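Local coordinates for protein enterotoxin-like toxin X (Staphylococcus aureus, PDB 5U75) that inhibits phagocytosis and killing by human neutrophils, binding their sialylated surface glycoproteins through a sialyl Lewis X site in its C-terminal domain, at residues V90-L95 and K139-V144; D33-D38 and E94-I99; N122-G127 and N147-K152. All coordinates share one frame; numbering follows the deposited sequence. Where two conformers were deposited one is given.

Contact 1: residues V90-L95 and K139-V144; sequences VTLKEL and KNRENV. With SIA (N-acetyl-alpha-neuraminic acid), chain B; NDG (2-acetamido-2-deoxy-alpha-D-glucopyranose), chain C; GAL (beta-D-galactopyranose), chain D.
The sialyl Lewis X site is built where Leu92, in the first turn of helix 92-104, packs against Arg141 and Val144 of the loop that carries several of the sugar-binding residues. Two backbone N-H groups of that first turn, which have no carbonyl within the helix to bond, are used to hold the loop. Leu92 N donates to Val144 O (2.8 Å), nearly along the C=O axis, and Lys93 N donates to Glu142 O (3.2 Å), tilted out of the carbonyl plane. Thr91 suits the N-cap just before them: its OG1 accepts from Glu94 N, while its CB rests 3.3 Å from Glu142 O. The loop itself makes a type I turn from Arg141 to Val144, within the stretch assigned as the sialic acid-binding motif of this beta-grasp domain. Leu92 CB meets Val144 CB at 4.0 Å, and with CG anti to the backbone N (chi1 -178°) Leu92 extends CD2 to 3.6 Å from sialic acid O9; Val144 CG2 touches the same hydroxyl. Arg141 is long enough to span three sugars. A bend at chi3 (64°) turns its guanidinium so that NE donates to sialic acid O9 (3.0 Å) and NH2 to O8 (2.8 Å), while galactose C5 lies over one face near the rim. Thr130 O and Gln138 OE1 take further N-H groups and help fix its rotation. Asn140 offers a donor and an acceptor to the N-acetylglucosamine ring, ND2 to O5 and OD1 from O6. Lys93 and Glu142 run side by side, their alkyl parts touching and their charges near but not bridged.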
loop_
_atom_site.group_PDB
_atom_site.type_symbol
_atom_site.label_atom_id
_atom_site.label_comp_id
_atom_site.label_asym_id
_atom_site.label_seq_id
_atom_site.Cartn_x
_atom_site.Cartn_y
_atom_site.Cartn_z
ATOM N N VAL A 90 -6.811 12.265 -6.781
ATOM C CA VAL A 90 -6.917 10.881 -7.223
ATOM C C VAL A 90 -8.029 10.211 -6.411
ATOM O O VAL A 90 -8.575 10.807 -5.473
ATOM C CB VAL A 90 -5.582 10.095 -7.073
ATOM C CG1 VAL A 90 -4.449 10.784 -7.832
ATOM C CG2 VAL A 90 -5.182 9.910 -5.606
ATOM N N THR A 91 -8.378 8.986 -6.790
ATOM C CA THR A 91 -9.363 8.217 -6.033
ATOM C C THR A 91 -8.669 7.372 -4.977
ATOM O O THR A 91 -7.474 7.021 -5.093
ATOM C CB THR A 91 -10.226 7.292 -6.912
ATOM O OG1 THR A 91 -9.427 6.275 -7.498
ATOM C CG2 THR A 91 -10.962 8.090 -8.008
ATOM N N LEU A 92 -9.438 7.034 -3.947
ATOM C CA LEU A 92 -8.982 6.066 -2.952
ATOM C C LEU A 92 -8.695 4.692 -3.579
ATOM O O LEU A 92 -7.775 4.000 -3.160
ATOM C CB LEU A 92 -9.972 5.977 -1.791
ATOM C CG LEU A 92 -9.595 5.036 -0.634
ATOM C CD1 LEU A 92 -8.198 5.342 -0.101
ATOM C CD2 LEU A 92 -10.644 5.192 0.459
ATOM N N LYS A 93 -9.429 4.307 -4.630
ATOM C CA LYS A 93 -9.120 3.058 -5.308
ATOM C C LYS A 93 -7.696 3.096 -5.830
ATOM O O LYS A 93 -6.935 2.146 -5.681
ATOM C CB LYS A 93 -10.100 2.757 -6.440
ATOM C CG LYS A 93 -9.856 1.411 -7.098
ATOM C CD LYS A 93 -10.863 1.144 -8.215
ATOM C CE LYS A 93 -10.748 -0.274 -8.725
ATOM N NZ LYS A 93 -11.431 -0.401 -10.051
ATOM N N GLU A 94 -7.342 4.224 -6.442
ATOM C CA GLU A 94 -6.013 4.412 -6.995
ATOM C C GLU A 94 -4.920 4.417 -5.921
ATOM O O GLU A 94 -3.909 3.745 -6.045
ATOM C CB GLU A 94 -5.999 5.728 -7.750
ATOM C CG GLU A 94 -4.795 5.927 -8.618
ATOM C CD GLU A 94 -4.974 7.132 -9.499
ATOM O OE1 GLU A 94 -5.822 7.115 -10.416
ATOM O OE2 GLU A 94 -4.227 8.097 -9.266
ATOM N N LEU A 95 -5.139 5.186 -4.864
ATOM C CA LEU A 95 -4.133 5.315 -3.792
ATOM C C LEU A 95 -3.971 4.011 -3.008
ATOM O O LEU A 95 -2.848 3.551 -2.755
ATOM C CB LEU A 95 -4.537 6.472 -2.874
ATOM C CG LEU A 95 -3.477 7.042 -1.954
ATOM C CD1 LEU A 95 -2.237 7.473 -2.748
ATOM C CD2 LEU A 95 -4.076 8.210 -1.172
ATOM N N LYS A 139 -15.957 -1.794 -2.096
ATOM C CA LYS A 139 -16.347 -1.144 -3.362
ATOM C C LYS A 139 -16.935 0.244 -3.158
ATOM O O LYS A 139 -16.659 1.140 -3.952
ATOM C CB LYS A 139 -17.326 -2.028 -4.163
ATOM N N ASN A 140 -17.698 0.455 -2.081
ATOM C CA ASN A 140 -18.296 1.771 -1.809
ATOM C C ASN A 140 -17.290 2.904 -1.468
ATOM O O ASN A 140 -17.682 4.073 -1.360
ATOM C CB ASN A 140 -19.441 1.686 -0.765
ATOM C CG ASN A 140 -18.960 1.447 0.672
ATOM O OD1 ASN A 140 -17.776 1.549 0.980
ATOM N ND2 ASN A 140 -19.909 1.154 1.571
ATOM N N ARG A 141 -16.018 2.547 -1.291
ATOM C CA ARG A 141 -14.945 3.512 -0.999
ATOM C C ARG A 141 -14.119 3.900 -2.222
ATOM O O ARG A 141 -13.284 4.790 -2.124
ATOM C CB ARG A 141 -13.985 2.916 0.045
ATOM C CG ARG A 141 -14.704 2.427 1.296
ATOM C CD ARG A 141 -13.750 1.761 2.273
ATOM N NE ARG A 141 -12.752 2.705 2.786
ATOM C CZ ARG A 141 -11.651 2.345 3.460
ATOM N NH1 ARG A 141 -11.394 1.066 3.712
ATOM N NH2 ARG A 141 -10.792 3.282 3.857
ATOM N N GLU A 142 -14.339 3.232 -3.353
ATOM C CA GLU A 142 -13.469 3.391 -4.518
ATOM C C GLU A 142 -13.372 4.799 -5.057
ATOM O O GLU A 142 -12.318 5.179 -5.551
ATOM C CB GLU A 142 -13.902 2.467 -5.637
ATOM C CG GLU A 142 -13.598 1.017 -5.325
ATOM C CD GLU A 142 -14.083 0.060 -6.393
ATOM O OE1 GLU A 142 -14.618 0.511 -7.427
ATOM O OE2 GLU A 142 -13.913 -1.146 -6.190
ATOM N N ASN A 143 -14.451 5.567 -4.963
ATOM C CA ASN A 143 -14.514 6.891 -5.612
ATOM C C ASN A 143 -14.234 8.094 -4.713
ATOM O O ASN A 143 -14.375 9.244 -5.147
ATOM C CB ASN A 143 -15.875 7.038 -6.288
ATOM C CG ASN A 143 -16.113 5.949 -7.334
ATOM O OD1 ASN A 143 -15.226 5.630 -8.118
ATOM N ND2 ASN A 143 -17.301 5.376 -7.339
ATOM N N VAL A 144 -13.822 7.843 -3.469
ATOM C CA VAL A 144 -13.504 8.911 -2.524
ATOM C C VAL A 144 -12.305 9.673 -3.083
ATOM O O VAL A 144 -11.339 9.057 -3.516
ATOM C CB VAL A 144 -13.184 8.339 -1.121
ATOM C CG1 VAL A 144 -12.615 9.409 -0.178
ATOM C CG2 VAL A 144 -14.440 7.717 -0.517
HETATM C C1 SIA B . -11.274 5.258 8.115
HETATM C C2 SIA B . -12.697 5.784 8.342
HETATM C C3 SIA B . -12.753 6.869 9.425
HETATM C C4 SIA B . -12.076 8.155 8.967
HETATM C C5 SIA B . -12.591 8.642 7.602
HETATM C C6 SIA B . -12.536 7.490 6.609
HETATM C C7 SIA B . -13.114 7.721 5.211
HETATM C C8 SIA B . -13.129 6.431 4.400
HETATM C C9 SIA B . -13.342 6.711 2.920
HETATM C C10 SIA B . -12.316 10.747 6.397
HETATM C C11 SIA B . -11.373 11.823 5.979
HETATM N N5 SIA B . -11.786 9.760 7.139
HETATM O O1A SIA B . -10.506 5.165 9.093
HETATM O O1B SIA B . -10.934 4.895 6.949
HETATM O O4 SIA B . -12.248 9.220 9.897
HETATM O O6 SIA B . -13.220 6.345 7.115
HETATM O O7 SIA B . -14.427 8.313 5.292
HETATM O O8 SIA B . -11.878 5.737 4.518
HETATM O O9 SIA B . -13.719 5.501 2.281
HETATM O O10 SIA B . -13.499 10.769 6.042
HETATM C C1 NDG C . -19.455 -0.541 4.658
HETATM C C2 NDG C . -18.350 -1.355 5.313
HETATM C C3 NDG C . -17.743 -0.566 6.473
HETATM C C4 NDG C . -17.172 0.730 5.891
HETATM C C5 NDG C . -18.274 1.508 5.150
HETATM C C6 NDG C . -17.718 2.728 4.430
HETATM C C7 NDG C . -18.243 -3.811 5.390
HETATM C C8 NDG C . -18.890 -5.058 5.927
HETATM O O5 NDG C . -18.887 0.674 4.159
HETATM O O3 NDG C . -16.721 -1.344 7.119
HETATM O O4 NDG C . -16.653 1.561 6.925
HETATM O O6 NDG C . -16.788 2.242 3.455
HETATM O O7 NDG C . -17.235 -3.875 4.698
HETATM N N2 NDG C . -18.840 -2.665 5.728
HETATM O O1 NDG C . -20.455 -0.204 5.620
HETATM C C1 GAL D . -15.309 1.996 6.751
HETATM C C2 GAL D . -15.113 3.161 7.706
HETATM C C3 GAL D . -13.649 3.607 7.722
HETATM C C4 GAL D . -12.764 2.394 8.029
HETATM C C5 GAL D . -13.021 1.255 7.053
HETATM C C6 GAL D . -12.150 0.055 7.396
HETATM O O2 GAL D . -15.962 4.250 7.354
HETATM O O3 GAL D . -13.496 4.653 8.698
HETATM O O4 GAL D . -13.011 1.996 9.374
HETATM O O5 GAL D . -14.410 0.907 7.046
HETATM O O6 GAL D . -12.335 -1.028 6.484
#

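Contact 2: residues D33-D38 and E94-I99; sequences DRYSKD and ELDHII
With CG anti to the backbone N in both Asp96 (chi1 173°) and His97 (chi1 -177°), these neighbours on helix 92-104 reach out to the C-terminal part of helix 23-35, where Tyr35, its CG beside its own backbone N, brings its ring edge up to Asp96 OD2 and His97 CA. The Tyr35 hydroxyl donates to the syn lone pair of Asp96 OD2 at 2.7 Å. Ring and carboxylate cross at about a right angle, their planes 83° apart, and Tyr35 CE1 also touches OD2. A phenol suits this place because it combines a broad apolar ring with a polar end: the hydroxyl also accepts from Leu137 N, and Arg34 CG sits over the centre of one ring face. His97 meets backbone carbonyls instead. Its NE2 donates to Lys37 O (2.7 Å), which lies almost in the imidazole plane, and CE1 comes within 3.3 Å of Arg34 O at the ring edge. The imidazole and phenol rings are slid so far apart that they barely overlap, so the histidine is held chiefly by its edge. Two waters add further links. One accepts from Arg34 NH1 and donates to Asp96 OD2 (2.8 Å); the other accepts from Arg34 NE (2.8 Å) and is hydrogen-bonded to His97 ND1 (2.9 Å). Arginine can serve both waters while NH2 forms a salt bridge with Glu136; Asp96 OD1 in turn pairs with Arg100. The contact thus joins helix 23-35 to one side of helix 92-104, whose Leu95, Ile98 and Ile99 pack against strand 75-86, with Leu95 and Ile99 also meeting strand 118-123.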
loop_
_atom_site.group_PDB
_atom_site.type_symbol
_atom_site.label_atom_id
_atom_site.label_comp_id
_atom_site.label_asym_id
_atom_site.label_seq_id
_atom_site.Cartn_x
_atom_site.Cartn_y
_atom_site.Cartn_z
ATOM N N ASP A 33 -3.162 -10.982 -6.773
ATOM C CA ASP A 33 -3.432 -10.784 -8.206
ATOM C C ASP A 33 -3.980 -9.394 -8.494
ATOM O O ASP A 33 -3.637 -8.809 -9.512
ATOM C CB ASP A 33 -4.392 -11.842 -8.744
ATOM C CG ASP A 33 -3.741 -13.203 -8.879
ATOM O OD1 ASP A 33 -2.498 -13.305 -8.986
ATOM O OD2 ASP A 33 -4.502 -14.181 -8.899
ATOM N N ARG A 34 -4.822 -8.890 -7.606
ATOM C CA ARG A 34 -5.343 -7.535 -7.723
ATOM C C ARG A 34 -4.245 -6.497 -7.552
ATOM O O ARG A 34 -4.038 -5.641 -8.411
ATOM C CB ARG A 34 -6.432 -7.286 -6.684
ATOM C CG ARG A 34 -6.883 -5.835 -6.653
ATOM C CD ARG A 34 -8.121 -5.606 -5.847
ATOM N NE ARG A 34 -8.407 -4.170 -5.721
ATOM C CZ ARG A 34 -9.570 -3.653 -5.361
ATOM N NH1 ARG A 34 -9.722 -2.334 -5.301
ATOM N NH2 ARG A 34 -10.611 -4.436 -5.070
ATOM N N TYR A 35 -3.533 -6.573 -6.432
ATOM C CA TYR A 35 -2.656 -5.475 -6.025
ATOM C C TYR A 35 -1.228 -5.522 -6.577
ATOM O O TYR A 35 -0.477 -4.549 -6.416
ATOM C CB TYR A 35 -2.672 -5.389 -4.500
ATOM C CG TYR A 35 -3.968 -4.864 -3.932
ATOM C CD1 TYR A 35 -4.327 -3.534 -4.105
ATOM C CD2 TYR A 35 -4.841 -5.680 -3.209
ATOM C CE1 TYR A 35 -5.488 -3.024 -3.566
ATOM C CE2 TYR A 35 -6.026 -5.173 -2.661
ATOM C CZ TYR A 35 -6.348 -3.839 -2.838
ATOM O OH TYR A 35 -7.505 -3.303 -2.299
ATOM N N SER A 36 -0.835 -6.633 -7.223
ATOM C CA SER A 36 0.492 -6.759 -7.825
ATOM C C SER A 36 0.588 -6.143 -9.219
ATOM O O SER A 36 1.683 -6.048 -9.759
ATOM C CB SER A 36 0.939 -8.232 -7.911
ATOM O OG SER A 36 0.043 -8.990 -8.699
ATOM N N LYS A 37 -0.539 -5.730 -9.783
ATOM C CA LYS A 37 -0.548 -5.132 -11.121
ATOM C C LYS A 37 0.105 -3.768 -11.060
ATOM O O LYS A 37 -0.192 -2.979 -10.163
ATOM C CB LYS A 37 -1.972 -5.015 -11.647
ATOM C CG LYS A 37 -2.614 -6.376 -11.839
ATOM C CD LYS A 37 -3.855 -6.287 -12.691
ATOM C CE LYS A 37 -4.369 -7.675 -13.030
ATOM N NZ LYS A 37 -5.665 -7.551 -13.747
ATOM N N ASP A 38 0.988 -3.496 -12.018
ATOM C CA ASP A 38 1.767 -2.276 -12.014
ATOM C C ASP A 38 1.110 -1.121 -12.795
ATOM O O ASP A 38 1.757 -0.132 -13.104
ATOM C CB ASP A 38 3.192 -2.551 -12.467
ATOM C CG ASP A 38 3.303 -2.809 -13.941
ATOM O OD1 ASP A 38 2.275 -3.073 -14.604
ATOM O OD2 ASP A 38 4.435 -2.721 -14.425
ATOM N N GLU A 94 -7.342 4.224 -6.442
ATOM C CA GLU A 94 -6.013 4.412 -6.995
ATOM C C GLU A 94 -4.920 4.417 -5.921
ATOM O O GLU A 94 -3.909 3.745 -6.045
ATOM C CB GLU A 94 -5.999 5.728 -7.750
ATOM C CG GLU A 94 -4.795 5.927 -8.618
ATOM C CD GLU A 94 -4.974 7.132 -9.499
ATOM O OE1 GLU A 94 -5.822 7.115 -10.416
ATOM O OE2 GLU A 94 -4.227 8.097 -9.266
ATOM N N LEU A 95 -5.139 5.186 -4.864
ATOM C CA LEU A 95 -4.133 5.315 -3.792
ATOM C C LEU A 95 -3.971 4.011 -3.008
ATOM O O LEU A 95 -2.848 3.551 -2.755
ATOM C CB LEU A 95 -4.537 6.472 -2.874
ATOM C CG LEU A 95 -3.477 7.042 -1.954
ATOM C CD1 LEU A 95 -2.237 7.473 -2.748
ATOM C CD2 LEU A 95 -4.076 8.210 -1.172
ATOM N N ASP A 96 -5.098 3.410 -2.638
ATOM C CA ASP A 96 -5.109 2.033 -2.077
ATOM C C ASP A 96 -4.300 1.058 -2.939
ATOM O O ASP A 96 -3.453 0.311 -2.447
ATOM C CB ASP A 96 -6.561 1.567 -1.883
ATOM C CG ASP A 96 -6.667 0.117 -1.470
ATOM O OD1 ASP A 96 -6.296 -0.239 -0.319
ATOM O OD2 ASP A 96 -7.118 -0.670 -2.322
ATOM N N HIS A 97 -4.516 1.099 -4.248
ATOM C CA HIS A 97 -3.798 0.227 -5.151
ATOM C C HIS A 97 -2.299 0.417 -5.094
ATOM O O HIS A 97 -1.550 -0.538 -4.899
ATOM C CB HIS A 97 -4.241 0.387 -6.615
ATOM C CG HIS A 97 -3.543 -0.565 -7.515
ATOM N ND1 HIS A 97 -3.972 -1.861 -7.684
ATOM C CD2 HIS A 97 -2.368 -0.464 -8.178
ATOM C CE1 HIS A 97 -3.121 -2.503 -8.462
ATOM N NE2 HIS A 97 -2.131 -1.679 -8.765
ATOM N N ILE A 98 -1.876 1.661 -5.282
ATOM C CA ILE A 98 -0.448 1.974 -5.354
ATOM C C ILE A 98 0.245 1.673 -4.022
ATOM O O ILE A 98 1.344 1.117 -3.999
ATOM C CB ILE A 98 -0.226 3.446 -5.783
ATOM C CG1 ILE A 98 -0.772 3.649 -7.209
ATOM C CG2 ILE A 98 1.248 3.824 -5.687
ATOM C CD1 ILE A 98 -0.866 5.096 -7.642
ATOM N N ILE A 99 -0.418 2.014 -2.918
ATOM C CA ILE A 99 0.121 1.709 -1.604
ATOM C C ILE A 99 0.310 0.209 -1.416
ATOM O O ILE A 99 1.386 -0.217 -0.997
ATOM C CB ILE A 99 -0.735 2.302 -0.476
ATOM C CG1 ILE A 99 -0.561 3.819 -0.469
ATOM C CG2 ILE A 99 -0.344 1.717 0.885
ATOM C CD1 ILE A 99 -1.611 4.548 0.342
HETATM O O HOH W 1 -7.558 -0.374 -5.034
HETATM O O HOH W 2 -6.660 -2.231 -6.800
#

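Contact 3: residues N122-G127 and N147-K152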
loop_
_atom_site.group_PDB
_atom_site.type_symbol
_atom_site.label_atom_id
_atom_site.label_comp_id
_atom_site.label_asym_id
_atom_site.label_seq_id
_atom_site.Cartn_x
_atom_site.Cartn_y
_atom_site.Cartn_z
ATOM N N ASN A 122 -2.332 8.805 6.491
ATOM C CA ASN A 122 -2.474 9.937 7.393
ATOM C C ASN A 122 -2.398 11.224 6.616
ATOM O O ASN A 122 -1.492 11.393 5.789
ATOM C CB ASN A 122 -1.350 9.913 8.431
ATOM C CG ASN A 122 -1.389 8.648 9.258
ATOM O OD1 ASN A 122 -2.375 8.398 9.951
ATOM N ND2 ASN A 122 -0.379 7.812 9.125
ATOM N N THR A 123 -3.318 12.143 6.893
ATOM C CA THR A 123 -3.350 13.430 6.194
ATOM C C THR A 123 -2.699 14.516 7.034
ATOM O O THR A 123 -2.505 14.362 8.255
ATOM C CB THR A 123 -4.761 13.874 5.751
ATOM O OG1 THR A 123 -5.497 14.445 6.841
ATOM C CG2 THR A 123 -5.544 12.724 5.141
ATOM N N LYS A 124 -2.368 15.617 6.382
ATOM C CA LYS A 124 -1.572 16.658 7.045
ATOM C C LYS A 124 -2.271 17.303 8.246
ATOM O O LYS A 124 -1.603 17.708 9.186
ATOM C CB LYS A 124 -1.156 17.722 6.031
ATOM C CG LYS A 124 -0.097 17.163 5.078
ATOM C CD LYS A 124 0.242 18.125 3.973
ATOM C CE LYS A 124 1.414 17.600 3.176
ATOM N NZ LYS A 124 1.755 18.544 2.090
ATOM N N ASN A 125 -3.595 17.402 8.210
ATOM C CA ASN A 125 -4.360 17.968 9.353
ATOM C C ASN A 125 -4.934 16.934 10.307
ATOM O O ASN A 125 -5.777 17.277 11.150
ATOM C CB ASN A 125 -5.491 18.860 8.841
ATOM C CG ASN A 125 -4.995 20.052 8.063
ATOM O OD1 ASN A 125 -3.999 20.673 8.424
ATOM N ND2 ASN A 125 -5.700 20.397 6.997
ATOM N N GLY A 126 -4.499 15.672 10.190
ATOM C CA GLY A 126 -4.856 14.636 11.149
ATOM C C GLY A 126 -5.971 13.702 10.725
ATOM O O GLY A 126 -6.471 12.923 11.543
ATOM N N GLY A 127 -6.362 13.760 9.452
ATOM C CA GLY A 127 -7.304 12.807 8.894
ATOM C C GLY A 127 -6.678 11.444 8.663
ATOM O O GLY A 127 -5.444 11.292 8.622
ATOM N N ASN A 147 -6.597 14.519 -2.517
ATOM C CA ASN A 147 -5.505 15.278 -3.101
ATOM C C ASN A 147 -4.224 14.681 -2.552
ATOM O O ASN A 147 -4.021 14.631 -1.328
ATOM C CB ASN A 147 -5.635 16.758 -2.753
ATOM C CG ASN A 147 -4.655 17.633 -3.520
ATOM O OD1 ASN A 147 -3.503 17.257 -3.745
ATOM N ND2 ASN A 147 -5.103 18.821 -3.897
ATOM N N THR A 148 -3.351 14.205 -3.437
ATOM C CA THR A 148 -2.096 13.563 -2.989
ATOM C C THR A 148 -1.212 14.518 -2.172
ATOM O O THR A 148 -0.404 14.078 -1.386
ATOM C CB THR A 148 -1.265 13.019 -4.179
ATOM O OG1 THR A 148 -0.969 14.093 -5.067
ATOM C CG2 THR A 148 -2.017 11.958 -4.929
ATOM N N ASP A 149 -1.365 15.828 -2.378
ATOM C CA ASP A 149 -0.648 16.823 -1.599
ATOM C C ASP A 149 -1.192 16.984 -0.155
ATOM O O ASP A 149 -0.607 17.713 0.657
ATOM C CB ASP A 149 -0.673 18.158 -2.340
ATOM C CG ASP A 149 0.241 19.195 -1.717
ATOM O OD1 ASP A 149 1.423 18.887 -1.509
ATOM O OD2 ASP A 149 -0.240 20.301 -1.404
ATOM N N ASP A 150 -2.293 16.292 0.161
ATOM C CA ASP A 150 -2.850 16.259 1.503
ATOM C C ASP A 150 -2.259 15.148 2.360
ATOM O O ASP A 150 -2.509 15.115 3.567
ATOM C CB ASP A 150 -4.382 16.071 1.448
ATOM C CG ASP A 150 -5.070 16.327 2.793
ATOM O OD1 ASP A 150 -4.661 17.281 3.492
ATOM O OD2 ASP A 150 -6.001 15.549 3.148
ATOM N N ILE A 151 -1.485 14.247 1.757
ATOM C CA ILE A 151 -1.019 13.055 2.461
ATOM C C ILE A 151 0.267 13.354 3.211
ATOM O O ILE A 151 1.226 13.865 2.632
ATOM C CB ILE A 151 -0.798 11.888 1.506
ATOM C CG1 ILE A 151 -2.100 11.590 0.773
ATOM C CG2 ILE A 151 -0.293 10.670 2.269
ATOM C CD1 ILE A 151 -1.925 10.694 -0.421
ATOM N N LYS A 152 0.266 13.055 4.506
ATOM C CA LYS A 152 1.458 13.202 5.342
ATOM C C LYS A 152 2.400 12.020 5.175
ATOM O O LYS A 152 3.556 12.192 4.802
ATOM C CB LYS A 152 1.064 13.351 6.803
ATOM C CG LYS A 152 2.242 13.515 7.747
ATOM C CD LYS A 152 1.734 13.674 9.171
ATOM C CE LYS A 152 2.870 13.882 10.170
ATOM N NZ LYS A 152 3.167 12.600 10.864
HETATM O O HOH W 3 -5.467 17.002 5.956
HETATM O O HOH W 4 2.814 17.347 0.076
#
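Thr123 and Ile151 face each other as an antiparallel, non-hydrogen-bonded pair where strands 118-123 and 151-160 of the beta-grasp sheet meet, their CA atoms 4.4 Å apart. This is the close-packed part of the contact. Backbone bonds flank the pair: Lys152 N donates to Asn122 O (2.7 Å), and Lys124 N donates to Asp150 O (2.9 Å), with a CA-H...O contact from Thr123 to that same carbonyl. Ile151 turns its beta-branched side chain away from the other strand and packs on Ile64 of strand 61-72, as befits a buried strand position, while Asn122 ND2 is bonded to Asn153 and Thr155 farther along the partner strand.

On the turn side of the pair, residues 124-127 have left strand 118-123 and residues 147-150 have yet to enter strand 151-160, and the contact passes to polar side chains and water. Residues 123-126 form a type I turn, and Gly126 takes the positive phi (100°) that a residue without CB adopts most readily. Gly127, with no side chain, lies close against Thr123 OG1, and its N-H makes a weak bond to that oxygen. On the other segment Asn147 OD1 accepts from Asp149 N, an Asx turn leading into the short 3-10 segment 148-150. Asp150 OD2 packs against Thr123 CB, and one water is bonded to Thr123 OG1 and Asn125 N as well as Asp150 OD1. On the solvent side Lys124 lies extended across the 3-10 segment. A lysine suits this place because its long aliphatic chain can lie along the carbonyls of Asp149 and Asp150 and still present a charged NZ at Asp149: NZ makes a long salt bridge with Asp149 OD1 (3.6 Å) and donates to Asp149 O at 2.9 Å.

In the fold
From the N terminus, residues 33-38 lie where helix 23-35 gives way to loop, and contact 2 closes the first long loop, across strands 61-72 and 75-86, when helix 92-104 arrives. Contact 1 opens just before contact 2 ends, since both share Glu94 and Leu95 at the start of that helix; it closes on residues 139-144, after strands 118-123 and 128-132. Contact 3 opens within this second loop and closes at 147-152, beyond it, so contacts 1 and 3 cross, whereas contacts 2 and 3 follow in series. Leu95 packs on Ile151, joining helix 92-104, which also meets the glycan-binding loop and helix 23-35, to the five-stranded sheet.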